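Local coordinates for protein putative glycosyltransferase (GalT1) (Streptococcus parasanguinis, PDB 4PHR) that binds UDP beside a manganese ion in its GT-D-fold domain and is probably a glycosyltransferase that moves sugar from a nucleotide donor, at residues D40-H45 and S102-N107; I150-G153 and R157-V160; I229-E234 and H250-N255. All coordinates share one frame; numbering follows the deposited sequence.

Contact 1: D40-H45 and S102-N107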
ATOM      1  N   ASP A  40      -4.428  13.651   2.246  1.00 12.54           N
ATOM      2  CA  ASP A  40      -4.922  14.314   3.452  1.00 12.87           C
ATOM      3  C   ASP A  40      -3.746  14.807   4.298  1.00 13.23           C
ATOM      4  O   ASP A  40      -3.722  15.958   4.740  1.00 14.25           O
ATOM      5  CB  ASP A  40      -5.771  13.359   4.297  1.00 13.72           C
ATOM      6  CG  ASP A  40      -7.129  13.040   3.670  1.00 15.63           C
ATOM      7  OD1 ASP A  40      -7.690  11.974   3.992  1.00 18.46           O
ATOM      8  OD2 ASP A  40      -7.652  13.851   2.875  1.00 17.47           O
ATOM      9  N   LEU A  41      -2.767  13.932   4.530  1.00 12.27           N
ATOM     10  CA  LEU A  41      -1.599  14.296   5.329  1.00 14.92           C
ATOM     11  C   LEU A  41      -0.785  15.419   4.696  1.00 14.89           C
ATOM     12  O   LEU A  41      -0.389  16.376   5.381  1.00 14.60           O
ATOM     13  CB  LEU A  41      -0.686  13.083   5.529  1.00 19.04           C
ATOM     14  CG  LEU A  41      -0.999  12.120   6.659  1.00 32.89           C
ATOM     15  CD1 LEU A  41      -0.257  10.823   6.424  1.00 29.78           C
ATOM     16  CD2 LEU A  41      -0.579  12.736   7.974  1.00 29.48           C
ATOM     17  N   MET A  42      -0.507  15.290   3.400  1.00 13.96           N
ATOM     18  CA  MET A  42       0.290  16.301   2.693  1.00 15.13           C
ATOM     19  C   MET A  42      -0.350  17.683   2.751  1.00 16.80           C
ATOM     20  O   MET A  42       0.342  18.695   2.693  1.00 22.85           O
ATOM     21  CB  MET A  42       0.547  15.899   1.235  1.00 15.71           C
ATOM     22  CG  MET A  42       1.680  14.882   1.074  1.00 16.57           C
ATOM     23  SD  MET A  42       2.075  14.513  -0.646  1.00 19.00           S
ATOM     24  CE  MET A  42       0.608  13.591  -0.983  1.00 19.08           C
ATOM     25  N   THR A  43      -1.675  17.729   2.857  1.00 14.29           N
ATOM     26  CA  THR A  43      -2.388  18.999   2.884  1.00 14.71           C
ATOM     27  C   THR A  43      -2.756  19.439   4.302  1.00 14.60           C
ATOM     28  O   THR A  43      -3.487  20.405   4.486  1.00 19.40           O
ATOM     29  CB  THR A  43      -3.631  18.977   1.975  1.00 16.89           C
ATOM     30  OG1 THR A  43      -4.552  17.981   2.434  1.00 16.28           O
ATOM     31  CG2 THR A  43      -3.236  18.670   0.530  1.00 17.67           C
ATOM     32  N   GLY A  44      -2.250  18.721   5.301  1.00 14.31           N
ATOM     33  CA  GLY A  44      -2.294  19.210   6.669  1.00 16.10           C
ATOM     34  C   GLY A  44      -3.224  18.505   7.641  1.00 15.84           C
ATOM     35  O   GLY A  44      -3.529  19.047   8.699  1.00 17.66           O
ATOM     36  N   HIS A  45      -3.668  17.298   7.310  1.00 15.95           N
ATOM     37  CA  HIS A  45      -4.593  16.609   8.206  1.00 15.97           C
ATOM     38  C   HIS A  45      -4.099  15.329   8.829  1.00 16.37           C
ATOM     39  O   HIS A  45      -3.208  14.661   8.312  1.00 19.67           O
ATOM     40  CB  HIS A  45      -5.907  16.346   7.499  1.00 17.08           C
ATOM     41  CG  HIS A  45      -6.647  17.599   7.201  1.00 24.59           C
ATOM     42  ND1 HIS A  45      -6.290  18.445   6.176  1.00 28.47           N
ATOM     43  CD2 HIS A  45      -7.676  18.196   7.844  1.00 23.76           C
ATOM     44  CE1 HIS A  45      -7.097  19.491   6.173  1.00 37.43           C
ATOM     45  NE2 HIS A  45      -7.949  19.364   7.174  1.00 38.82           N
ATOM     46  N   SER A 102      -8.655  18.799  -6.363  1.00 15.41           N
ATOM     47  CA  SER A 102      -8.470  18.960  -7.803  1.00 16.17           C
ATOM     48  C   SER A 102      -7.217  19.766  -8.106  1.00 17.81           C
ATOM     49  O   SER A 102      -6.479  19.448  -9.035  1.00 18.34           O
ATOM     50  CB  SER A 102      -9.700  19.608  -8.454  1.00 19.20           C
ATOM     51  OG  SER A 102      -9.924  20.912  -7.954  1.00 22.04           O
ATOM     52  N   GLU A 103      -6.976  20.803  -7.315  1.00 18.15           N
ATOM     53  CA  GLU A 103      -5.830  21.669  -7.547  1.00 22.22           C
ATOM     54  C   GLU A 103      -4.540  20.892  -7.313  1.00 20.03           C
ATOM     55  O   GLU A 103      -3.561  21.051  -8.040  1.00 24.58           O
ATOM     56  CB  GLU A 103      -5.896  22.905  -6.646  1.00 26.75           C
ATOM     57  CG  GLU A 103      -4.736  23.874  -6.825  1.00 41.53           C
ATOM     58  CD  GLU A 103      -4.910  25.151  -6.020  1.00 52.93           C
ATOM     59  OE1 GLU A 103      -6.032  25.399  -5.529  1.00 57.97           O
ATOM     60  OE2 GLU A 103      -3.924  25.907  -5.876  1.00 59.07           O
ATOM     61  N   PHE A 104      -4.556  20.037  -6.296  1.00 19.66           N
ATOM     62  CA  PHE A 104      -3.410  19.201  -5.979  1.00 18.18           C
ATOM     63  C   PHE A 104      -3.133  18.241  -7.130  1.00 18.84           C
ATOM     64  O   PHE A 104      -2.007  18.150  -7.626  1.00 22.16           O
ATOM     65  CB  PHE A 104      -3.662  18.430  -4.683  1.00 21.50           C
ATOM     66  CG  PHE A 104      -2.485  17.629  -4.210  1.00 26.48           C
ATOM     67  CD1 PHE A 104      -1.624  18.140  -3.253  1.00 30.14           C
ATOM     68  CD2 PHE A 104      -2.238  16.365  -4.718  1.00 30.10           C
ATOM     69  CE1 PHE A 104      -0.540  17.406  -2.809  1.00 34.01           C
ATOM     70  CE2 PHE A 104      -1.151  15.621  -4.275  1.00 30.29           C
ATOM     71  CZ  PHE A 104      -0.305  16.145  -3.320  1.00 32.56           C
ATOM     72  N   TYR A 105      -4.170  17.537  -7.572  1.00 17.75           N
ATOM     73  CA  TYR A 105      -3.995  16.560  -8.635  1.00 19.18           C
ATOM     74  C   TYR A 105      -3.642  17.202  -9.974  1.00 19.26           C
ATOM     75  O   TYR A 105      -2.793  16.696 -10.700  1.00 24.83           O
ATOM     76  CB  TYR A 105      -5.231  15.670  -8.768  1.00 17.54           C
ATOM     77  CG  TYR A 105      -5.291  14.583  -7.716  1.00 17.02           C
ATOM     78  CD1 TYR A 105      -4.372  13.538  -7.725  1.00 19.66           C
ATOM     79  CD2 TYR A 105      -6.260  14.602  -6.716  1.00 15.30           C
ATOM     80  CE1 TYR A 105      -4.415  12.541  -6.772  1.00 18.46           C
ATOM     81  CE2 TYR A 105      -6.315  13.598  -5.752  1.00 15.82           C
ATOM     82  CZ  TYR A 105      -5.383  12.575  -5.786  1.00 15.83           C
ATOM     83  OH  TYR A 105      -5.421  11.571  -4.843  1.00 18.23           O
ATOM     84  N   LEU A 106      -4.279  18.323 -10.295  1.00 20.35           N
ATOM     85  CA  LEU A 106      -4.034  18.973 -11.579  1.00 25.47           C
ATOM     86  C   LEU A 106      -2.633  19.569 -11.686  1.00 30.02           C
ATOM     87  O   LEU A 106      -2.093  19.711 -12.787  1.00 35.81           O
ATOM     88  CB  LEU A 106      -5.082  20.056 -11.844  1.00 27.15           C
ATOM     89  CG  LEU A 106      -6.477  19.552 -12.215  1.00 29.70           C
ATOM     90  CD1 LEU A 106      -7.491  20.684 -12.146  1.00 33.76           C
ATOM     91  CD2 LEU A 106      -6.465  18.912 -13.599  1.00 34.87           C
ATOM     92  N   ASN A 107      -2.043  19.907 -10.543  1.00 31.09           N
ATOM     93  CA  ASN A 107      -0.790  20.650 -10.537  1.00 38.27           C
ATOM     94  C   ASN A 107       0.442  19.849 -10.121  1.00 41.75           C
ATOM     95  O   ASN A 107       1.542  20.095 -10.614  1.00 43.76           O
ATOM     96  CB  ASN A 107      -0.925  21.907  -9.671  1.00 41.49           C
ATOM     97  CG  ASN A 107      -1.883  22.922 -10.268  1.00 51.42           C
ATOM     98  OD1 ASN A 107      -1.818  23.228 -11.462  1.00 57.64           O
ATOM     99  ND2 ASN A 107      -2.786  23.446  -9.443  1.00 48.71           N
TER
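Met42 and Phe104 make the close part of this contact. The methyl CE of Met42 lies 3.6 Å from CZ of Phe104, at the far end of the ring. The sulfur follows it: Met42 SD is 3.9 Å from Phe104 CZ. Met42 SD is 5.2 Å from the centroid of the Phe104 ring and 76° off the ring normal. This is a Met-aromatic contact with sulfur at the ring edge. The two side chains cross at about a right angle. Phe104 reaches across because its CG stands anti to the backbone N (chi1 -175°). The bend of Met42 at chi3 (-71°) brings CE to the CZ end of the ring. Leu60 and Gln61 of helix 54-64 also pack on Met42, and Leu64 of that helix touches Phe104.

The contact joins the end of helix 36-42 to helix 102-108 of the GT-D-fold domain. Helix 36-42 ends in a Schellman motif. His45 N bonds to Asp40 O at 2.9 Å, and Gly44 N bonds to Leu41 O at 3.0 Å. Gly44 takes the positive phi that this ending needs.

Beyond Met42 the packing thins out. Thr43 is partly exposed and offers one methyl, CG2, which stays 4.1 Å from Phe104 CD1. Its hydroxyl turns back to its own helix, where OG1 is hydrogen-bonded to Ile39 O.

Contact 2: I150-G153 and R157-V160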
ATOM      1  N   ILE A 150       9.465  -8.382   5.827  1.00 11.26           N
ATOM      2  CA  ILE A 150       8.193  -7.678   5.889  1.00 10.29           C
ATOM      3  C   ILE A 150       8.249  -6.679   7.025  1.00 10.94           C
ATOM      4  O   ILE A 150       8.526  -7.049   8.169  1.00 12.09           O
ATOM      5  CB  ILE A 150       7.010  -8.653   6.103  1.00 11.71           C
ATOM      6  CG1 ILE A 150       6.887  -9.623   4.919  1.00 13.09           C
ATOM      7  CG2 ILE A 150       5.716  -7.882   6.367  1.00 13.29           C
ATOM      8  CD1 ILE A 150       5.794 -10.652   5.095  1.00 15.38           C
ATOM      9  N   VAL A 151       8.019  -5.414   6.696  1.00 10.09           N
ATOM     10  CA  VAL A 151       8.010  -4.343   7.683  1.00 11.13           C
ATOM     11  C   VAL A 151       6.558  -3.916   7.804  1.00 10.45           C
ATOM     12  O   VAL A 151       5.980  -3.424   6.842  1.00 11.15           O
ATOM     13  CB  VAL A 151       8.897  -3.155   7.233  1.00 11.75           C
ATOM     14  CG1 VAL A 151       8.942  -2.066   8.312  1.00 14.65           C
ATOM     15  CG2 VAL A 151      10.311  -3.642   6.899  1.00 13.88           C
ATOM     16  N   GLU A 152       5.961  -4.150   8.969  1.00 10.28           N
ATOM     17  CA  GLU A 152       4.527  -3.954   9.149  1.00 10.23           C
ATOM     18  C   GLU A 152       4.257  -3.622  10.609  1.00 10.53           C
ATOM     19  O   GLU A 152       5.163  -3.698  11.452  1.00 11.51           O
ATOM     20  CB  GLU A 152       3.760  -5.216   8.752  1.00 11.91           C
ATOM     21  CG  GLU A 152       4.115  -6.418   9.618  1.00 12.80           C
ATOM     22  CD  GLU A 152       3.319  -7.671   9.308  1.00 13.89           C
ATOM     23  OE1 GLU A 152       2.515  -7.658   8.343  1.00 14.99           O
ATOM     24  OE2 GLU A 152       3.497  -8.673  10.042  1.00 16.49           O
ATOM     25  N   GLY A 153       3.016  -3.258  10.907  1.00 10.74           N
ATOM     26  CA  GLY A 153       2.639  -2.924  12.264  1.00 10.35           C
ATOM     27  C   GLY A 153       2.261  -4.140  13.077  1.00 10.56           C
ATOM     28  O   GLY A 153       2.058  -5.234  12.541  1.00 11.82           O
ATOM     29  N   ARG A 157      -0.128  -8.301  10.745  1.00 12.11           N
ATOM     30  CA  ARG A 157      -0.077  -9.762  10.640  1.00 12.50           C
ATOM     31  C   ARG A 157      -0.339 -10.260   9.217  1.00 12.44           C
ATOM     32  O   ARG A 157      -1.157 -11.161   8.969  1.00 11.78           O
ATOM     33  CB  ARG A 157      -1.013 -10.379  11.674  1.00 16.34           C
ATOM     34  CG  ARG A 157      -0.591  -9.940  13.067  1.00 19.43           C
ATOM     35  CD  ARG A 157      -1.433 -10.478  14.180  1.00 26.41           C
ATOM     36  NE  ARG A 157      -0.807 -10.116  15.448  1.00 35.75           N
ATOM     37  CZ  ARG A 157      -0.540 -10.976  16.423  1.00 31.30           C
ATOM     38  NH1 ARG A 157      -0.866 -12.251  16.287  1.00 31.15           N
ATOM     39  NH2 ARG A 157       0.042 -10.554  17.537  1.00 35.72           N
ATOM     40  N   SER A 158       0.392  -9.676   8.280  1.00 11.25           N
ATOM     41  CA  SER A 158       0.166  -9.940   6.868  1.00 11.07           C
ATOM     42  C   SER A 158       0.512 -11.387   6.547  1.00 11.46           C
ATOM     43  O   SER A 158       1.617 -11.859   6.830  1.00 13.10           O
ATOM     44  CB  SER A 158       0.994  -8.984   5.999  1.00 14.08           C
ATOM     45  OG  SER A 158       0.630  -7.625   6.220  1.00 14.92           O
ATOM     46  N   GLY A 159      -0.447 -12.092   5.958  1.00 11.96           N
ATOM     47  CA  GLY A 159      -0.253 -13.479   5.591  1.00 12.99           C
ATOM     48  C   GLY A 159      -0.444 -14.455   6.734  1.00 14.31           C
ATOM     49  O   GLY A 159      -0.412 -15.660   6.532  1.00 18.00           O
ATOM     50  N   VAL A 160      -0.671 -13.946   7.940  1.00 13.22           N
ATOM     51  CA  VAL A 160      -0.790 -14.827   9.095  1.00 13.71           C
ATOM     52  C   VAL A 160      -2.154 -15.508   9.089  1.00 14.86           C
ATOM     53  O   VAL A 160      -3.191 -14.851   9.046  1.00 15.65           O
ATOM     54  CB  VAL A 160      -0.554 -14.079  10.418  1.00 15.73           C
ATOM     55  CG1 VAL A 160      -0.766 -15.019  11.599  1.00 18.63           C
ATOM     56  CG2 VAL A 160       0.853 -13.495  10.437  1.00 16.41           C
TER
HETATM   57  O   HOH W   1       2.392  -7.970  12.403  1.00 14.63           O
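Glu152 and Ser158 meet through one carboxylate oxygen. OE1 of Glu152 accepts two hydrogen bonds from the same serine. The hydroxyl OG of Ser158 gives one at 2.8 Å and meets Glu152 OE1 nearly along the C-O axis. Ser158 N gives the other to Glu152 OE1 at 2.9 Å, with an N-H...O angle of 158°. It comes from the syn side, 17° out of the carboxylate plane. The OG of Ser158 lies beside its own backbone N (chi1 -62°), which lets both donors reach one oxygen.

A water extends this grip. It donates to Gly153 O at 2.8 Å and accepts from Arg157 N at 3.0 Å. Its bond to Glu152 OE2, at 2.7 Å, is weak. The water thus ties the end of the strand to the start of the Arg157-Val160 turn.

Further out, Arg173 of strand 170-176 forms a salt bridge with Glu152 OE2 and also bonds to Ser158 O. The arginine therefore holds both partners. Tyr268 of helix 266-271 packs against Glu152, Arg157 and Val160.

Arg157 to Val160 form a type II beta turn, closed by Val160 N to Arg157 O at 3.0 Å. Gly159 has the positive phi expected at its third position. The turn belongs to the loop that leaves the C-terminal end of strand 147-153, the central strand of a five-stranded parallel sheet. Much as in Rossmann-like folds, the nucleotide lies at this end of the strand. Here, in the GT-D fold, Gly153 touches UDP, and Ser156 in the intervening loop binds it.

Contact 3: I229-E234 and H250-N255. With UDP (uridine-5'-diphosphate), chain B.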
ATOM      1  N   ILE A 229      -2.967  -5.271   1.551  1.00  9.54           N
ATOM      2  CA  ILE A 229      -3.118  -6.475   0.734  1.00 11.30           C
ATOM      3  C   ILE A 229      -3.696  -7.657   1.529  1.00  9.52           C
ATOM      4  O   ILE A 229      -4.494  -8.437   1.008  1.00 10.67           O
ATOM      5  CB  ILE A 229      -1.787  -6.890   0.035  1.00 11.82           C
ATOM      6  CG1 ILE A 229      -2.049  -8.011  -0.969  1.00 13.37           C
ATOM      7  CG2 ILE A 229      -0.717  -7.275   1.054  1.00 12.94           C
ATOM      8  CD1 ILE A 229      -3.002  -7.599  -2.069  1.00 23.93           C
ATOM      9  N   ASP A 230      -3.327  -7.789   2.800  1.00  9.13           N
ATOM     10  CA  ASP A 230      -3.810  -8.927   3.574  1.00 10.00           C
ATOM     11  C   ASP A 230      -5.328  -8.933   3.757  1.00 10.40           C
ATOM     12  O   ASP A 230      -5.964  -9.986   3.648  1.00 11.33           O
ATOM     13  CB  ASP A 230      -3.143  -9.008   4.947  1.00 12.31           C
ATOM     14  CG  ASP A 230      -3.628 -10.205   5.744  1.00 14.79           C
ATOM     15  OD1 ASP A 230      -3.045 -11.305   5.589  1.00 15.45           O
ATOM     16  OD2 ASP A 230      -4.605 -10.049   6.512  1.00 17.08           O
ATOM     17  N   SER A 231      -5.902  -7.771   4.069  1.00  9.81           N
ATOM     18  CA  SER A 231      -7.351  -7.674   4.238  1.00 10.54           C
ATOM     19  C   SER A 231      -8.052  -8.069   2.956  1.00 12.15           C
ATOM     20  O   SER A 231      -9.039  -8.814   2.979  1.00 11.27           O
ATOM     21  CB  SER A 231      -7.774  -6.247   4.599  1.00 12.50           C
ATOM     22  OG  SER A 231      -7.286  -5.872   5.870  1.00 13.21           O
ATOM     23  N   GLU A 232      -7.556  -7.546   1.836  1.00 10.87           N
ATOM     24  CA  GLU A 232      -8.158  -7.824   0.535  1.00 11.66           C
ATOM     25  C   GLU A 232      -8.068  -9.315   0.206  1.00 10.31           C
ATOM     26  O   GLU A 232      -9.025  -9.916  -0.302  1.00 12.00           O
ATOM     27  CB  GLU A 232      -7.495  -6.969  -0.541  1.00 11.72           C
ATOM     28  CG  GLU A 232      -7.856  -5.483  -0.422  1.00 12.94           C
ATOM     29  CD  GLU A 232      -9.040  -5.092  -1.296  1.00 13.94           C
ATOM     30  OE1 GLU A 232      -9.627  -5.978  -1.953  1.00 15.71           O
ATOM     31  OE2 GLU A 232      -9.383  -3.889  -1.334  1.00 15.75           O
ATOM     32  N   TYR A 233      -6.934  -9.931   0.521  1.00 11.31           N
ATOM     33  CA  TYR A 233      -6.775 -11.350   0.257  1.00 11.08           C
ATOM     34  C   TYR A 233      -7.731 -12.170   1.123  1.00 10.98           C
ATOM     35  O   TYR A 233      -8.334 -13.127   0.651  1.00 12.30           O
ATOM     36  CB  TYR A 233      -5.324 -11.792   0.469  1.00 12.01           C
ATOM     37  CG  TYR A 233      -5.063 -13.201   0.000  1.00 13.79           C
ATOM     38  CD1 TYR A 233      -5.200 -13.540  -1.340  1.00 15.06           C
ATOM     39  CD2 TYR A 233      -4.697 -14.201   0.896  1.00 14.34           C
ATOM     40  CE1 TYR A 233      -4.973 -14.842  -1.778  1.00 15.63           C
ATOM     41  CE2 TYR A 233      -4.465 -15.500   0.465  1.00 14.93           C
ATOM     42  CZ  TYR A 233      -4.597 -15.808  -0.872  1.00 16.13           C
ATOM     43  OH  TYR A 233      -4.374 -17.103  -1.299  1.00 19.65           O
ATOM     44  N   GLU A 234      -7.878 -11.798   2.391  1.00 10.94           N
ATOM     45  CA  GLU A 234      -8.805 -12.511   3.273  1.00 12.44           C
ATOM     46  C   GLU A 234     -10.241 -12.389   2.763  1.00 12.59           C
ATOM     47  O   GLU A 234     -10.991 -13.364   2.736  1.00 14.50           O
ATOM     48  CB  GLU A 234      -8.718 -11.972   4.704  1.00 13.28           C
ATOM     49  CG  GLU A 234      -7.410 -12.277   5.418  1.00 15.76           C
ATOM     50  CD  GLU A 234      -7.453 -13.555   6.214  1.00 21.59           C
ATOM     51  OE1 GLU A 234      -8.522 -14.193   6.261  1.00 27.37           O
ATOM     52  OE2 GLU A 234      -6.410 -13.914   6.793  1.00 20.81           O
ATOM     53  N   HIS A 250      -5.765  -6.611  12.323  1.00 12.48           N
ATOM     54  CA  HIS A 250      -6.246  -5.373  11.716  1.00 12.58           C
ATOM     55  C   HIS A 250      -7.067  -5.647  10.454  1.00 11.80           C
ATOM     56  O   HIS A 250      -6.714  -6.516   9.665  1.00 13.88           O
ATOM     57  CB  HIS A 250      -5.024  -4.522  11.346  1.00 17.74           C
ATOM     58  CG  HIS A 250      -5.345  -3.316  10.520  1.00 16.03           C
ATOM     59  ND1 HIS A 250      -5.882  -2.170  11.061  1.00 19.01           N
ATOM     60  CD2 HIS A 250      -5.195  -3.077   9.198  1.00 14.05           C
ATOM     61  CE1 HIS A 250      -6.046  -1.274  10.104  1.00 17.52           C
ATOM     62  NE2 HIS A 250      -5.640  -1.801   8.964  1.00 14.46           N
ATOM     63  N   THR A 251      -8.146  -4.893  10.260  1.00 12.48           N
ATOM     64  CA  THR A 251      -8.907  -4.949   9.018  1.00 12.18           C
ATOM     65  C   THR A 251      -8.940  -3.586   8.337  1.00 10.88           C
ATOM     66  O   THR A 251      -9.267  -2.587   8.968  1.00 13.05           O
ATOM     67  CB  THR A 251     -10.375  -5.366   9.252  1.00 13.64           C
ATOM     68  OG1 THR A 251     -10.431  -6.576  10.013  1.00 15.83           O
ATOM     69  CG2 THR A 251     -11.060  -5.604   7.921  1.00 16.17           C
ATOM     70  N   ALA A 252      -8.630  -3.558   7.039  1.00 11.43           N
ATOM     71  CA  ALA A 252      -8.741  -2.338   6.238  1.00 11.68           C
ATOM     72  C   ALA A 252     -10.098  -1.670   6.442  1.00 12.58           C
ATOM     73  O   ALA A 252     -11.130  -2.340   6.439  1.00 14.12           O
ATOM     74  CB  ALA A 252      -8.545  -2.657   4.761  1.00 12.82           C
ATOM     75  N   GLU A 253     -10.071  -0.350   6.613  1.00 15.70           N
ATOM     76  CA  GLU A 253     -11.259   0.511   6.731  1.00 17.85           C
ATOM     77  C   GLU A 253     -11.952   0.465   8.088  1.00 19.13           C
ATOM     78  O   GLU A 253     -12.924   1.182   8.330  1.00 24.99           O
ATOM     79  CB  GLU A 253     -12.249   0.296   5.583  1.00 22.56           C
ATOM     80  CG  GLU A 253     -11.855   1.026   4.291  1.00 34.17           C
ATOM     81  CD  GLU A 253     -10.800   0.294   3.485  1.00 32.87           C
ATOM     82  OE1 GLU A 253     -11.093  -0.812   2.992  1.00 40.45           O
ATOM     83  OE2 GLU A 253      -9.679   0.824   3.340  1.00 32.49           O
ATOM     84  N   PHE A 254     -11.440  -0.372   8.978  1.00 16.38           N
ATOM     85  CA  PHE A 254     -11.822  -0.306  10.380  1.00 18.55           C
ATOM     86  C   PHE A 254     -10.722   0.481  11.066  1.00 21.33           C
ATOM     87  O   PHE A 254      -9.631  -0.035  11.308  1.00 30.19           O
ATOM     88  CB  PHE A 254     -11.984  -1.707  10.959  1.00 18.34           C
ATOM     89  CG  PHE A 254     -13.194  -2.424  10.442  1.00 19.99           C
ATOM     90  CD1 PHE A 254     -13.199  -2.980   9.174  1.00 19.30           C
ATOM     91  CD2 PHE A 254     -14.333  -2.525  11.215  1.00 30.05           C
ATOM     92  CE1 PHE A 254     -14.312  -3.626   8.693  1.00 23.53           C
ATOM     93  CE2 PHE A 254     -15.451  -3.174  10.743  1.00 29.29           C
ATOM     94  CZ  PHE A 254     -15.443  -3.726   9.480  1.00 29.31           C
ATOM     95  N   ASN A 255     -11.026   1.740  11.370  1.00 22.52           N
ATOM     96  CA  ASN A 255     -10.001   2.767  11.552  1.00 22.05           C
ATOM     97  C   ASN A 255      -9.496   3.023  12.967  1.00 27.47           C
ATOM     98  O   ASN A 255      -8.870   4.055  13.216  1.00 32.40           O
ATOM     99  CB  ASN A 255     -10.473   4.084  10.925  1.00 24.57           C
ATOM    100  CG  ASN A 255     -10.415   4.057   9.412  1.00 27.27           C
ATOM    101  OD1 ASN A 255      -9.557   3.393   8.825  1.00 27.63           O
ATOM    102  ND2 ASN A 255     -11.331   4.775   8.768  1.00 37.10           N
TER
HETATM  103  N1  UDP B 301      -0.015   0.698   9.549  1.00 10.07           N
HETATM  104  C2  UDP B 301       0.800   0.473  10.631  1.00 10.76           C
HETATM  105  N3  UDP B 301       1.308   1.537  11.338  1.00 10.41           N
HETATM  106  C4  UDP B 301       1.015   2.827  10.967  1.00 10.94           C
HETATM  107  C5  UDP B 301       0.192   3.061   9.866  1.00 10.90           C
HETATM  108  C6  UDP B 301      -0.424   1.969   9.264  1.00 10.42           C
HETATM  109  O2  UDP B 301       1.058  -0.675  10.993  1.00 12.09           O
HETATM  110  O4  UDP B 301       1.519   3.749  11.617  1.00 12.91           O
HETATM  111  C1' UDP B 301      -0.478  -0.455   8.762  1.00 10.22           C
HETATM  112  C2' UDP B 301      -1.902  -0.926   8.894  1.00 10.86           C
HETATM  113  O2' UDP B 301      -2.054  -1.735  10.041  1.00 13.09           O
HETATM  114  C3' UDP B 301      -2.056  -1.714   7.612  1.00 10.92           C
HETATM  115  C4' UDP B 301      -1.203  -0.931   6.628  1.00 10.86           C
HETATM  116  O4' UDP B 301      -0.370  -0.069   7.407  1.00  9.51           O
HETATM  117  O3' UDP B 301      -1.497  -3.001   7.766  1.00 12.99           O
HETATM  118  C5' UDP B 301      -2.052  -0.125   5.652  1.00  9.99           C
HETATM  119  O5' UDP B 301      -1.186   0.637   4.821  1.00  9.73           O
HETATM  120  PA  UDP B 301      -1.746   1.640   3.693  1.00  8.83           P
HETATM  121  O1A UDP B 301      -2.468   2.754   4.337  1.00 12.18           O
HETATM  122  O2A UDP B 301      -0.578   2.007   2.857  1.00 10.56           O
HETATM  123  O3A UDP B 301      -2.803   0.690   2.914  1.00  9.39           O
HETATM  124  PB  UDP B 301      -3.680   0.885   1.555  1.00  8.65           P
HETATM  125  O1B UDP B 301      -5.080   1.124   2.013  1.00 11.59           O
HETATM  126  O2B UDP B 301      -3.536  -0.419   0.865  1.00 10.30           O
HETATM  127  O3B UDP B 301      -3.137   2.050   0.786  1.00 10.49           O
HETATM  128  O   HOH W   2      -6.051  -7.839   7.214  1.00 21.32           O
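The loop that carries His250 of the UDP pocket is tied here to the first turn of helix 229-238. Ser231 and Ala252 join the two elements. The backbone N of Ala252 donates to Ser231 OG at 2.9 Å. The bond is nearly straight, with an N-H...O angle of 167°. Ser231 OG stands beside its own backbone N, anti to the carbonyl carbon (chi1 -66°), and from there it faces the loop. The methyl of Ala252 packs alongside the same serine, with Ala252 CB 3.7 Å from Ser231 CB. One small side chain thus takes both a polar and an apolar contact, and the backbones come close.

A water beside Ser231 bridges the two segments. It lies 2.9 Å from His250 O and 2.7 Å from Asp230 OD2 and can donate to either. Other acceptors compete for its protons.

From Thr251 to Phe254 the loop makes a type II beta turn, with Phe254 N bonded to Thr251 O at 3.1 Å. Glu253, at the third position, has positive phi. This turn lies within the GT-D-fold domain, and the residue just before it belongs to the nucleotide site.

That residue, His250, lays one ring face under the ribose of UDP. The hydroxyl oxygen O2' of UDP sits 3.5 Å above the His250 ring plane, over its centre. The imidazole is held at both nitrogens: ND1 is hydrogen-bonded to Asp257 OD1, and NE2 to His228 NE2. These bonds restrain the rotation of the ring. His228 also bonds to UDP through ND1. Glu253 and Glu232 each form a salt bridge with Arg121, a UDP-binding residue.

Overall arrangement
Contacts 2 and 3 are buried and lie side by side, with centres 11 Å apart. They touch directly: Gly159 N of contact 2 probably donates a hydrogen bond to Asp230 OD1 of contact 3, over 2.7 Å. Lys249 also serves both, bonding to Val160 O and to Asp230. Both depend on polar bonds and a bridging water, and each includes a residue of the UDP pocket. Contact 1 stands apart, about 29 Å from contact 2 and 25 Å from contact 3, centre to centre. It is only partly buried, joins two helices and has no hydrogen bond across it. Its chemistry is sulfur, methyl and aromatic ring.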